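Local coordinates for peptidoglycan-N-acetylglucosamine deacetylase BC_1960 (Bacillus cereus, PDB 4L1G), which removes the N-acetyl group from N-acetylglucosamine residues of cell-wall peptidoglycan with the help of zinc, and also deacetylates soluble chitin and N-acetylchitooligomers, at residues H225-G229 / G230-G234; F105-G108 / E109-E112; K241-P244 / Q245-K249. One frame throughout, in Å; residues are numbered along the deposited sequence.

In the fold
From the N terminus, the first of the three is interaction 2, where strand 103-106 of the parallel barrel sheet runs through Leu107 straight into helix 108-113. Much later, strand 221-225 ends at His225 and interaction 1 turns the chain through Gly229 and Gly230 into helix 233-248. Interaction 3 lies further along that same helix, in its last turns. Each contact closes within one continuous run of chain, so the three follow in series with neither nesting nor crossing. Interactions 1 and 2 meet where Pro228 packs on Asn110, joining two strand-to-helix connections beside the zinc site; interactions 2 and 3 lie on opposite sides of the chain's centre, about 30 Å apart between centres.

Interaction 1 (H225-G229 / G230-G234); sequences HSTPG and GHLQG. With SO4 (sulfate ion), chain E; ACT (acetate ion), chain F.
Gly230 begins the second segment by closing a type II beta turn that starts at Thr227: its N donates to Thr227 O at 3.0 Å, approaching from above the carbonyl plane. Gly229, with its positive phi of 75°, occupies the third position of this turn. The CB of His231 is directed away from residues 225-229, and the ring edge at ND1 donates to O3 of a sulfate ion, probably from the crystallisation liquor, at 3.2 Å. Leu232, the helix N-cap residue, with CG beside its backbone N (chi1 -59°), folds back over the start of the loop. Its CD1 lies 3.4 Å from both His225 O and Thr227 N, while CD2 reaches CB of His225, the predicted proton donor, at 4.0 Å. The two methyls thus pack on the backbone of both residues and on the root of the histidine, whose ring leads off the other way to give NE2 to acetate OXT at 2.9 Å. Gln233 N grips sulfate O4, a typical anion position at a helix N terminus, with a weak bond from Leu232 N beside it. The loop joins strand 221-225 to helix 233-248; Thr227 OG1 bonds the zinc ligand Asp81, and Pro228 rests on Asp84 and on Asn110 of helix 108-113, which follows strand 103-106.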
ATOM      1  N   HIS A 225      -8.307  -1.440  -0.787  1.00 14.52           N
ATOM      2  CA  HIS A 225      -8.134  -1.477  -2.235  1.00 15.05           C
ATOM      3  C   HIS A 225      -8.812  -0.310  -2.946  1.00 15.02           C
ATOM      4  O   HIS A 225      -9.815   0.224  -2.476  1.00 15.38           O
ATOM      5  CB  HIS A 225      -8.660  -2.798  -2.811  1.00 16.08           C
ATOM      6  CG  HIS A 225      -7.866  -3.999  -2.400  1.00 14.95           C
ATOM      7  ND1 HIS A 225      -8.126  -4.706  -1.246  1.00 15.02           N
ATOM      8  CD2 HIS A 225      -6.814  -4.617  -2.991  1.00 13.59           C
ATOM      9  CE1 HIS A 225      -7.271  -5.708  -1.142  1.00 13.71           C
ATOM     10  NE2 HIS A 225      -6.463  -5.676  -2.188  1.00 12.88           N
ATOM     11  N   SER A 226      -8.246   0.080  -4.083  1.00 19.69           N
ATOM     12  CA  SER A 226      -8.886   1.033  -4.978  1.00 19.76           C
ATOM     13  C   SER A 226      -8.848   0.469  -6.395  1.00 20.06           C
ATOM     14  O   SER A 226      -8.490   1.162  -7.347  1.00 19.66           O
ATOM     15  CB  SER A 226      -8.201   2.401  -4.910  1.00 18.62           C
ATOM     16  OG  SER A 226      -6.810   2.291  -5.150  1.00 17.98           O
ATOM     17  N   THR A 227      -9.223  -0.801  -6.513  1.00 18.21           N
ATOM     18  CA  THR A 227      -9.190  -1.529  -7.776  1.00 18.34           C
ATOM     19  C   THR A 227     -10.294  -1.061  -8.719  1.00 18.91           C
ATOM     20  O   THR A 227     -11.447  -0.934  -8.306  1.00 19.67           O
ATOM     21  CB  THR A 227      -9.384  -3.043  -7.535  1.00 18.69           C
ATOM     22  OG1 THR A 227      -8.612  -3.460  -6.400  1.00 18.23           O
ATOM     23  CG2 THR A 227      -8.970  -3.846  -8.756  1.00 18.14           C
ATOM     24  N   PRO A 228      -9.940  -0.798  -9.989  1.00 16.68           N
ATOM     25  CA  PRO A 228     -10.931  -0.475 -11.023  1.00 18.32           C
ATOM     26  C   PRO A 228     -12.022  -1.539 -11.098  1.00 19.11           C
ATOM     27  O   PRO A 228     -11.714  -2.730 -11.166  1.00 18.91           O
ATOM     28  CB  PRO A 228     -10.103  -0.486 -12.310  1.00 18.54           C
ATOM     29  CG  PRO A 228      -8.735  -0.116 -11.876  1.00 17.41           C
ATOM     30  CD  PRO A 228      -8.560  -0.708 -10.499  1.00 16.31           C
ATOM     31  N   GLY A 229     -13.279  -1.111 -11.061  1.00 24.32           N
ATOM     32  CA  GLY A 229     -14.403  -2.023 -11.171  1.00 25.33           C
ATOM     33  C   GLY A 229     -14.678  -2.842  -9.922  1.00 25.21           C
ATOM     34  O   GLY A 229     -15.552  -3.707  -9.925  1.00 26.10           O
ATOM     35  N   GLY A 230     -13.935  -2.574  -8.853  1.00 22.40           N
ATOM     36  CA  GLY A 230     -14.107  -3.307  -7.611  1.00 22.83           C
ATOM     37  C   GLY A 230     -15.360  -2.904  -6.855  1.00 23.80           C
ATOM     38  O   GLY A 230     -15.932  -1.845  -7.103  1.00 23.93           O
ATOM     39  N   HIS A 231     -15.799  -3.756  -5.937  1.00 28.71           N
ATOM     40  CA  HIS A 231     -16.925  -3.426  -5.072  1.00 29.68           C
ATOM     41  C   HIS A 231     -16.382  -2.849  -3.773  1.00 29.42           C
ATOM     42  O   HIS A 231     -16.246  -3.560  -2.777  1.00 29.83           O
ATOM     43  CB  HIS A 231     -17.771  -4.669  -4.794  1.00 45.03           C
ATOM     44  CG  HIS A 231     -18.316  -5.316  -6.028  1.00 46.20           C
ATOM     45  ND1 HIS A 231     -19.445  -4.858  -6.674  1.00 47.69           N
ATOM     46  CD2 HIS A 231     -17.886  -6.386  -6.738  1.00 46.22           C
ATOM     47  CE1 HIS A 231     -19.687  -5.618  -7.727  1.00 48.57           C
ATOM     48  NE2 HIS A 231     -18.756  -6.553  -7.788  1.00 47.70           N
ATOM     49  N   LEU A 232     -16.075  -1.556  -3.786  1.00 16.67           N
ATOM     50  CA  LEU A 232     -15.272  -0.962  -2.720  1.00 15.55           C
ATOM     51  C   LEU A 232     -15.841   0.326  -2.125  1.00 15.94           C
ATOM     52  O   LEU A 232     -15.126   1.053  -1.433  1.00 15.18           O
ATOM     53  CB  LEU A 232     -13.853  -0.702  -3.239  1.00 14.51           C
ATOM     54  CG  LEU A 232     -13.090  -1.924  -3.752  1.00 14.06           C
ATOM     55  CD1 LEU A 232     -11.897  -1.494  -4.591  1.00 13.52           C
ATOM     56  CD2 LEU A 232     -12.649  -2.802  -2.589  1.00 13.32           C
ATOM     57  N   GLN A 233     -17.112   0.613  -2.385  1.00 23.30           N
ATOM     58  CA  GLN A 233     -17.715   1.840  -1.872  1.00 23.17           C
ATOM     59  C   GLN A 233     -17.755   1.856  -0.344  1.00 23.29           C
ATOM     60  O   GLN A 233     -17.484   2.882   0.284  1.00 22.47           O
ATOM     61  CB  GLN A 233     -19.119   2.049  -2.445  1.00 24.21           C
ATOM     62  CG  GLN A 233     -19.784   3.334  -1.972  1.00 24.17           C
ATOM     63  CD  GLN A 233     -18.919   4.560  -2.207  1.00 23.19           C
ATOM     64  OE1 GLN A 233     -18.506   4.838  -3.333  1.00 22.98           O
ATOM     65  NE2 GLN A 233     -18.635   5.300  -1.137  1.00 22.62           N
ATOM     66  N   GLY A 234     -18.086   0.712   0.248  1.00 19.46           N
ATOM     67  CA  GLY A 234     -18.125   0.586   1.692  1.00 19.14           C
ATOM     68  C   GLY A 234     -16.748   0.775   2.290  1.00 17.67           C
ATOM     69  O   GLY A 234     -16.605   1.260   3.415  1.00 17.38           O
TER
HETATM   70  S   SO4 E 301     -19.919  -1.200  -4.332  1.00 50.92           S
HETATM   71  O1  SO4 E 301     -21.044  -0.445  -3.787  1.00 51.23           O
HETATM   72  O2  SO4 E 301     -19.377  -2.076  -3.295  1.00 51.92           O
HETATM   73  O3  SO4 E 301     -20.372  -2.010  -5.461  1.00 50.89           O
HETATM   74  O4  SO4 E 301     -18.882  -0.275  -4.783  1.00 49.07           O
HETATM   75  C   ACT F 302      -3.150  -7.507  -3.001  1.00 32.34           C
HETATM   76  O   ACT F 302      -3.612  -8.507  -3.591  1.00 45.66           O
HETATM   77  OXT ACT F 302      -3.836  -6.466  -3.080  1.00 31.48           O
HETATM   78  CH3 ACT F 302      -1.853  -7.552  -2.246  1.00 28.83           C

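Interaction 2 (F105-G108 / E109-E112); sequences FLLG and ENAE
Leu107 and Asn110 both carry CG anti to their carbonyl carbons (chi1 -72° in each), and, with the chain turning into the helix between them, the two side chains lie alongside one another, pointing the same way. Leucine methyl CD1 comes to 3.5 Å from amide nitrogen ND2, and CB of the leucine also lies near that nitrogen. The meeting is van der Waals in kind: ND2 donates to Asp81 O, in the loop after strand 74-80.

Leu107 is the N-cap residue of helix 108-113, and its backbone carbonyl starts the helical bonding. Ala111 N donates to Leu107 O at 3.1 Å with an N-H...O angle of 150°, the donor tilted 17° from the carbonyl plane. A weak bond from Asn110 N, at 3.3 Å, joins it on the same oxygen. One residue on, Glu112 N makes a weak bond to Gly108 O. The methyl of Ala111 sits over this first turn, with CB 3.6 Å from Leu107 O, and the same methyl touches Val118 of helix 115-123 and Ile156 and Leu157 of helix 143-161. Glu112 runs its CG past Gly108 O at 3.5 Å before the carboxylate reaches Tyr133 through OE2.

Two kinds of chemistry therefore share one short junction at the mouth of the barrel. The leucine side chain is apolar and packs close to both zinc-binding histidines, His131 and His135, so that it borders the metal site without offering it a ligand. Asn110, buried next to it, ties the new helix to the backbone of Asp81, whose own side chain binds zinc; this second-shell bond probably helps to position that ligand.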
ATOM      1  N   PHE A 105      -0.078   1.654  -3.326  1.00  9.85           N
ATOM      2  CA  PHE A 105       0.634   0.692  -4.155  1.00  9.84           C
ATOM      3  C   PHE A 105      -0.059   0.571  -5.506  1.00 10.14           C
ATOM      4  O   PHE A 105      -1.099  -0.078  -5.631  1.00 10.12           O
ATOM      5  CB  PHE A 105       0.732  -0.664  -3.455  1.00  9.56           C
ATOM      6  CG  PHE A 105       1.706  -0.680  -2.311  1.00  9.20           C
ATOM      7  CD1 PHE A 105       1.264  -0.575  -1.002  1.00  8.90           C
ATOM      8  CD2 PHE A 105       3.069  -0.779  -2.547  1.00  9.18           C
ATOM      9  CE1 PHE A 105       2.161  -0.580   0.053  1.00  8.58           C
ATOM     10  CE2 PHE A 105       3.972  -0.787  -1.499  1.00  8.89           C
ATOM     11  CZ  PHE A 105       3.517  -0.687  -0.195  1.00  8.58           C
ATOM     12  N   LEU A 106       0.522   1.212  -6.514  1.00 11.11           N
ATOM     13  CA  LEU A 106      -0.122   1.333  -7.817  1.00 11.83           C
ATOM     14  C   LEU A 106       0.331   0.265  -8.807  1.00 12.06           C
ATOM     15  O   LEU A 106       1.503  -0.107  -8.840  1.00 11.87           O
ATOM     16  CB  LEU A 106       0.142   2.721  -8.404  1.00 12.36           C
ATOM     17  CG  LEU A 106      -0.212   3.921  -7.525  1.00 12.30           C
ATOM     18  CD1 LEU A 106       0.135   5.220  -8.240  1.00 12.99           C
ATOM     19  CD2 LEU A 106      -1.679   3.895  -7.119  1.00 12.42           C
ATOM     20  N   LEU A 107      -0.611  -0.224  -9.608  1.00 12.46           N
ATOM     21  CA  LEU A 107      -0.297  -1.132 -10.704  1.00 13.04           C
ATOM     22  C   LEU A 107       0.234  -0.331 -11.884  1.00 13.71           C
ATOM     23  O   LEU A 107      -0.286   0.740 -12.200  1.00 14.16           O
ATOM     24  CB  LEU A 107      -1.537  -1.923 -11.127  1.00 13.53           C
ATOM     25  CG  LEU A 107      -2.008  -3.004 -10.153  1.00 13.08           C
ATOM     26  CD1 LEU A 107      -3.385  -3.518 -10.532  1.00 13.74           C
ATOM     27  CD2 LEU A 107      -1.008  -4.144 -10.121  1.00 12.82           C
ATOM     28  N   GLY A 108       1.275  -0.851 -12.527  1.00 13.88           N
ATOM     29  CA  GLY A 108       1.871  -0.188 -13.674  1.00 14.61           C
ATOM     30  C   GLY A 108       0.892   0.043 -14.810  1.00 15.55           C
ATOM     31  O   GLY A 108       0.881   1.114 -15.418  1.00 16.17           O
ATOM     32  N   GLU A 109       0.059  -0.955 -15.089  1.00 23.44           N
ATOM     33  CA  GLU A 109      -0.883  -0.873 -16.202  1.00 24.52           C
ATOM     34  C   GLU A 109      -1.986   0.155 -15.951  1.00 24.75           C
ATOM     35  O   GLU A 109      -2.480   0.783 -16.886  1.00 25.71           O
ATOM     36  CB  GLU A 109      -1.486  -2.249 -16.512  1.00 24.76           C
ATOM     37  CG  GLU A 109      -2.385  -2.805 -15.420  1.00 24.27           C
ATOM     38  CD  GLU A 109      -2.805  -4.240 -15.681  1.00 24.73           C
ATOM     39  OE1 GLU A 109      -2.419  -4.792 -16.733  1.00 25.33           O
ATOM     40  OE2 GLU A 109      -3.519  -4.816 -14.832  1.00 24.42           O
ATOM     41  N   ASN A 110      -2.366   0.326 -14.690  1.00 16.28           N
ATOM     42  CA  ASN A 110      -3.404   1.287 -14.337  1.00 16.54           C
ATOM     43  C   ASN A 110      -2.876   2.715 -14.322  1.00 16.64           C
ATOM     44  O   ASN A 110      -3.612   3.663 -14.596  1.00 17.34           O
ATOM     45  CB  ASN A 110      -4.037   0.929 -12.993  1.00 15.80           C
ATOM     46  CG  ASN A 110      -4.921  -0.296 -13.083  1.00 16.04           C
ATOM     47  OD1 ASN A 110      -5.338  -0.687 -14.173  1.00 16.91           O
ATOM     48  ND2 ASN A 110      -5.217  -0.906 -11.941  1.00 15.38           N
ATOM     49  N   ALA A 111      -1.593   2.856 -14.007  1.00 16.07           N
ATOM     50  CA  ALA A 111      -0.933   4.153 -14.039  1.00 16.29           C
ATOM     51  C   ALA A 111      -0.853   4.693 -15.468  1.00 17.45           C
ATOM     52  O   ALA A 111      -0.832   5.904 -15.680  1.00 18.03           O
ATOM     53  CB  ALA A 111       0.453   4.059 -13.422  1.00 15.57           C
ATOM     54  N   GLU A 112      -0.809   3.789 -16.444  1.00 19.48           N
ATOM     55  CA  GLU A 112      -0.763   4.181 -17.850  1.00 20.70           C
ATOM     56  C   GLU A 112      -2.110   4.703 -18.332  1.00 21.63           C
ATOM     57  O   GLU A 112      -2.171   5.625 -19.146  1.00 22.65           O
ATOM     58  CB  GLU A 112      -0.326   3.006 -18.726  1.00 20.98           C
ATOM     59  CG  GLU A 112       1.137   2.641 -18.593  1.00 20.52           C
ATOM     60  CD  GLU A 112       1.518   1.463 -19.464  1.00 20.94           C
ATOM     61  OE1 GLU A 112       2.682   1.413 -19.919  1.00 21.17           O
ATOM     62  OE2 GLU A 112       0.653   0.587 -19.694  1.00 21.10           O
TER

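Interaction 3 (K241-P244 / Q245-K249); sequences KIIP and QLKTK
Lys241 and Gln245 open a run of regular backbone bonds that carries helix 233-248 through its last turns. Gln245 N donates to Lys241 O, Leu246 N to Ile242 O, and Lys247 N to Ile243 O, the last at 3.0 Å. Pro244 has no N-H to give to the preceding turn, and the helix is kinked there, yet its carbonyl is doubly used. Thr248 N and Thr248 OG1 reach Pro244 O from opposite faces of the carbonyl plane, at 3.0 and 2.9 Å. With OG1 anti to the carbonyl carbon and beside the backbone N (chi1 -61°), the hydroxyl folds back onto the oxygen that its own N-H already holds, so the backbone N-H and the hydroxyl of Thr248 serve one acceptor.

Apolar contacts follow the same spacing of four residues. Ile242 and Leu246 lie side by side, the isoleucine branch CG2 touching CD1 of the leucine at 3.9 Å. Next to them, Ile243 CG2 packs against the extended aliphatic chain of Lys247, nearest at CE, 3.6 Å away. The lysine's charged end continues past this methyl to His98 O, so its aliphatic part lies along the CG2 branch while the ammonium finds a backbone acceptor. On the more exposed side, Gln245 lays its CG over Lys241 O at 3.3 Å.

These pairs fit the helix into the outer layer of the barrel. Ile242 meets Val212, and Lys241 and Gln245 also touch the neighbouring helix 205-215. Ile243, Leu246 and Lys247 rest on Phe253 of strand 252-253, which follows after the helix ends.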
ATOM      1  N   LYS A 241     -15.226   6.485   9.484  1.00 23.21           N
ATOM      2  CA  LYS A 241     -15.352   5.936  10.831  1.00 23.42           C
ATOM      3  C   LYS A 241     -14.004   5.485  11.378  1.00 22.25           C
ATOM      4  O   LYS A 241     -13.677   5.739  12.537  1.00 21.97           O
ATOM      5  CB  LYS A 241     -16.330   4.759  10.842  1.00 24.93           C
ATOM      6  CG  LYS A 241     -17.781   5.140  10.608  1.00 26.21           C
ATOM      7  CD  LYS A 241     -18.661   3.902  10.585  1.00 28.02           C
ATOM      8  CE  LYS A 241     -20.127   4.259  10.438  1.00 29.19           C
ATOM      9  NZ  LYS A 241     -20.640   4.978  11.634  1.00 30.15           N
ATOM     10  N   ILE A 242     -13.228   4.813  10.532  1.00 16.90           N
ATOM     11  CA  ILE A 242     -11.939   4.253  10.928  1.00 15.84           C
ATOM     12  C   ILE A 242     -10.979   5.313  11.455  1.00 14.83           C
ATOM     13  O   ILE A 242     -10.373   5.147  12.516  1.00 14.42           O
ATOM     14  CB  ILE A 242     -11.273   3.513   9.749  1.00 15.41           C
ATOM     15  CG1 ILE A 242     -12.014   2.208   9.452  1.00 17.09           C
ATOM     16  CG2 ILE A 242      -9.810   3.229  10.045  1.00 14.06           C
ATOM     17  CD1 ILE A 242     -11.494   1.481   8.232  1.00 17.02           C
ATOM     18  N   ILE A 243     -10.854   6.407  10.714  1.00 13.78           N
ATOM     19  CA  ILE A 243      -9.891   7.449  11.055  1.00 13.57           C
ATOM     20  C   ILE A 243     -10.165   8.153  12.394  1.00 14.13           C
ATOM     21  O   ILE A 243      -9.280   8.197  13.249  1.00 13.77           O
ATOM     22  CB  ILE A 243      -9.707   8.460   9.896  1.00 13.75           C
ATOM     23  CG1 ILE A 243      -9.139   7.745   8.665  1.00 13.11           C
ATOM     24  CG2 ILE A 243      -8.804   9.605  10.319  1.00 13.78           C
ATOM     25  CD1 ILE A 243      -9.045   8.620   7.433  1.00 13.41           C
ATOM     26  N   PRO A 244     -11.386   8.692  12.594  1.00 15.12           N
ATOM     27  CA  PRO A 244     -11.590   9.363  13.884  1.00 15.72           C
ATOM     28  C   PRO A 244     -11.618   8.402  15.075  1.00 15.59           C
ATOM     29  O   PRO A 244     -11.158   8.771  16.157  1.00 15.70           O
ATOM     30  CB  PRO A 244     -12.952  10.046  13.713  1.00 16.91           C
ATOM     31  CG  PRO A 244     -13.651   9.239  12.686  1.00 16.94           C
ATOM     32  CD  PRO A 244     -12.584   8.780  11.737  1.00 15.86           C
ATOM     33  N   GLN A 245     -12.139   7.193  14.883  1.00 17.11           N
ATOM     34  CA  GLN A 245     -12.204   6.225  15.979  1.00 17.13           C
ATOM     35  C   GLN A 245     -10.822   5.765  16.441  1.00 16.21           C
ATOM     36  O   GLN A 245     -10.608   5.526  17.628  1.00 16.39           O
ATOM     37  CB  GLN A 245     -13.082   5.023  15.615  1.00 17.76           C
ATOM     38  CG  GLN A 245     -14.576   5.323  15.640  1.00 19.11           C
ATOM     39  CD  GLN A 245     -15.430   4.092  15.385  1.00 20.17           C
ATOM     40  OE1 GLN A 245     -14.997   2.963  15.614  1.00 20.47           O
ATOM     41  NE2 GLN A 245     -16.649   4.308  14.905  1.00 21.29           N
ATOM     42  N   LEU A 246      -9.885   5.647  15.505  1.00 13.74           N
ATOM     43  CA  LEU A 246      -8.512   5.300  15.857  1.00 12.99           C
ATOM     44  C   LEU A 246      -7.795   6.488  16.496  1.00 13.15           C
ATOM     45  O   LEU A 246      -7.034   6.323  17.450  1.00 13.04           O
ATOM     46  CB  LEU A 246      -7.738   4.789  14.637  1.00 12.19           C
ATOM     47  CG  LEU A 246      -7.875   3.290  14.353  1.00 11.88           C
ATOM     48  CD1 LEU A 246      -7.238   2.914  13.022  1.00 11.25           C
ATOM     49  CD2 LEU A 246      -7.271   2.472  15.491  1.00 11.72           C
ATOM     50  N   LYS A 247      -8.048   7.683  15.965  1.00 13.52           N
ATOM     51  CA  LYS A 247      -7.470   8.908  16.514  1.00 13.86           C
ATOM     52  C   LYS A 247      -7.876   9.113  17.967  1.00 14.56           C
ATOM     53  O   LYS A 247      -7.092   9.612  18.772  1.00 14.69           O
ATOM     54  CB  LYS A 247      -7.890  10.126  15.687  1.00 14.37           C
ATOM     55  CG  LYS A 247      -7.154  10.286  14.367  1.00 13.82           C
ATOM     56  CD  LYS A 247      -7.603  11.555  13.656  1.00 14.51           C
ATOM     57  CE  LYS A 247      -6.789  11.819  12.400  1.00 14.10           C
ATOM     58  NZ  LYS A 247      -7.210  13.084  11.737  1.00 14.91           N
ATOM     59  N   THR A 248      -9.108   8.725  18.292  1.00 15.16           N
ATOM     60  CA  THR A 248      -9.631   8.842  19.650  1.00 15.96           C
ATOM     61  C   THR A 248      -8.813   7.998  20.624  1.00 15.60           C
ATOM     62  O   THR A 248      -8.605   8.383  21.774  1.00 16.12           O
ATOM     63  CB  THR A 248     -11.119   8.429  19.714  1.00 16.68           C
ATOM     64  OG1 THR A 248     -11.888   9.293  18.871  1.00 17.20           O
ATOM     65  CG2 THR A 248     -11.654   8.521  21.136  1.00 17.61           C
ATOM     66  N   LYS A 249      -8.330   6.855  20.148  1.00 17.09           N
ATOM     67  CA  LYS A 249      -7.511   5.966  20.967  1.00 16.70           C
ATOM     68  C   LYS A 249      -6.050   6.412  21.002  1.00 16.26           C
ATOM     69  O   LYS A 249      -5.195   5.715  21.546  1.00 15.99           O
ATOM     70  CB  LYS A 249      -7.614   4.526  20.459  1.00 16.20           C
ATOM     71  CG  LYS A 249      -9.034   3.982  20.445  1.00 16.78           C
ATOM     72  CD  LYS A 249      -9.105   2.609  19.789  1.00 16.74           C
ATOM     73  CE  LYS A 249      -8.284   1.583  20.551  1.00 16.71           C
ATOM     74  NZ  LYS A 249      -8.513   0.203  20.038  1.00 17.08           N
TER